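Long-range contact in decapping nuclease RAI1 (Scheffersomyces stipitis, PDB 5BTO), which removes NAD caps from the 5' ends of RNAs as a metal-dependent decapping nuclease and stabilises and stimulates the exoribonuclease RAT1: residues 112-117 and 144-149. Numbering follows the deposited sequence.
Sequences ITYRGL and FINSDE
Ile145 N donates a hydrogen bond to Ile112 O over 3.1 Å. The bond is nearly straight, 163° at the hydrogen. The neighbouring Phe144 CA makes a CA-H...O contact with the same oxygen. One residue further along, a side chain takes over the pairing. Thr113 OG1 lies opposite its own backbone N (chi1 -169°), which turns it to Ile145 O at 2.8 Å. The hydroxyl donates from above the carbonyl plane, 45° out of it. A valine here has no hydroxyl and would probably leave Ile145 O without its partner across the strands, since Tyr114 N lies 4.4 Å from that oxygen. Strands 111-114 and 142-147 are neighbouring parallel strands in the large mixed sheet of a RAI1-type PD-(D/E)XK nuclease. They diverge where the chain turns into helix 115-123 after Tyr114. Tyr114, Arg115 and Gly116 at this turn bind substrate, and Arg115 NH1 is also hydrogen-bonded to Glu235 O. Ile112 and Phe144 point the same way from the sheet, against helix 87-101. Ile112 CB faces Phe144 CD2 at 4.0 Å. Ile112 CG2 skirts the same ring atom, and CG1 carries CD1 outward to Phe144 CE2, 3.5 Å away, and CZ. Past the strand pairing, Leu117 in the first turn of the helix packs against the diverging strand. Its CD1 rests on Asn146 CA at 3.4 Å, and CD2 reaches Ser147 CB. This contact buries Ser147 N, which has no hydrogen-bond partner in the model. Asn146 ND2 is held by Ser85 O, and Tyr114 OH by Asp86 O.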
# COMPACT_ATOMS: atom_id res chain seq x y z
N ILE A 112 7.54 -13.86 17.94
CA ILE A 112 6.88 -14.54 19.06
C ILE A 112 5.71 -13.67 19.50
O ILE A 112 5.90 -12.51 19.86
CB ILE A 112 7.87 -14.73 20.24
CG1 ILE A 112 8.96 -15.74 19.85
CG2 ILE A 112 7.13 -15.16 21.53
CD1 ILE A 112 10.19 -15.72 20.75
N THR A 113 4.49 -14.21 19.45
CA THR A 113 3.33 -13.38 19.74
C THR A 113 2.09 -14.22 20.03
O THR A 113 2.18 -15.44 20.16
CB THR A 113 3.05 -12.41 18.55
OG1 THR A 113 2.08 -11.42 18.93
CG2 THR A 113 2.58 -13.18 17.33
N TYR A 114 0.95 -13.55 20.15
CA TYR A 114 -0.33 -14.22 20.40
C TYR A 114 -1.19 -14.26 19.14
O TYR A 114 -1.25 -13.31 18.35
CB TYR A 114 -1.10 -13.50 21.51
CG TYR A 114 -0.73 -13.93 22.91
CD1 TYR A 114 -1.27 -15.07 23.48
CD2 TYR A 114 0.15 -13.18 23.68
CE1 TYR A 114 -0.93 -15.47 24.76
CE2 TYR A 114 0.49 -13.57 24.97
CZ TYR A 114 -0.05 -14.71 25.50
OH TYR A 114 0.28 -15.11 26.78
N ARG A 115 -1.93 -15.36 18.99
CA ARG A 115 -2.81 -15.56 17.85
C ARG A 115 -3.81 -14.43 17.67
O ARG A 115 -4.08 -14.03 16.55
CB ARG A 115 -3.59 -16.87 17.99
CG ARG A 115 -4.84 -16.95 17.10
CD ARG A 115 -5.83 -18.03 17.52
NE ARG A 115 -6.58 -17.70 18.73
CZ ARG A 115 -7.00 -18.61 19.60
NH1 ARG A 115 -6.72 -19.90 19.41
NH2 ARG A 115 -7.68 -18.25 20.68
N GLY A 116 -4.37 -13.95 18.78
CA GLY A 116 -5.41 -12.94 18.71
C GLY A 116 -4.89 -11.65 18.08
O GLY A 116 -5.63 -10.96 17.38
N LEU A 117 -3.63 -11.34 18.32
CA LEU A 117 -3.06 -10.12 17.77
C LEU A 117 -2.87 -10.26 16.26
O LEU A 117 -3.08 -9.31 15.50
CB LEU A 117 -1.73 -9.78 18.45
CG LEU A 117 -1.81 -9.68 19.98
CD1 LEU A 117 -0.43 -9.40 20.59
CD2 LEU A 117 -2.83 -8.63 20.41
N PHE A 144 9.34 -9.62 19.36
CA PHE A 144 8.30 -9.94 20.33
C PHE A 144 7.18 -8.93 20.17
O PHE A 144 7.43 -7.72 20.14
CB PHE A 144 8.88 -9.91 21.76
CG PHE A 144 9.95 -10.94 21.99
CD1 PHE A 144 11.23 -10.74 21.51
CD2 PHE A 144 9.67 -12.09 22.70
CE1 PHE A 144 12.23 -11.69 21.72
CE2 PHE A 144 10.65 -13.05 22.91
CZ PHE A 144 11.93 -12.85 22.42
N ILE A 145 5.95 -9.42 20.02
CA ILE A 145 4.81 -8.53 19.73
C ILE A 145 3.69 -8.75 20.73
O ILE A 145 3.23 -9.89 20.91
CB ILE A 145 4.27 -8.79 18.30
CG1 ILE A 145 5.39 -8.62 17.27
CG2 ILE A 145 3.08 -7.86 17.99
CD1 ILE A 145 4.96 -8.82 15.83
N ASN A 146 3.25 -7.68 21.38
CA ASN A 146 2.08 -7.76 22.26
C ASN A 146 1.22 -6.52 22.13
O ASN A 146 1.66 -5.50 21.60
CB ASN A 146 2.46 -7.94 23.73
CG ASN A 146 1.29 -8.46 24.58
OD1 ASN A 146 0.30 -8.97 24.05
ND2 ASN A 146 1.40 -8.32 25.89
N SER A 147 -0.01 -6.59 22.63
CA SER A 147 -0.82 -5.39 22.78
C SER A 147 -0.22 -4.52 23.87
O SER A 147 0.57 -4.98 24.70
CB SER A 147 -2.25 -5.77 23.16
OG SER A 147 -2.27 -6.65 24.27
N ASP A 148 -0.60 -3.25 23.88
CA ASP A 148 -0.12 -2.34 24.91
C ASP A 148 -1.09 -2.26 26.08
O ASP A 148 -2.27 -1.95 25.92
CB ASP A 148 0.11 -0.95 24.31
CG ASP A 148 0.73 0.01 25.30
OD1 ASP A 148 1.96 -0.07 25.53
OD2 ASP A 148 0.00 0.86 25.85
N GLU A 149 -0.58 -2.54 27.28
CA GLU A 149 -1.41 -2.63 28.47
C GLU A 149 -2.26 -1.38 28.71
O GLU A 149 -3.47 -1.47 28.90
CB GLU A 149 -0.54 -2.93 29.70
CG GLU A 149 -1.32 -3.18 30.97
CD GLU A 149 -0.46 -3.72 32.09
OE1 GLU A 149 0.65 -4.22 31.80
OE2 GLU A 149 -0.88 -3.63 33.26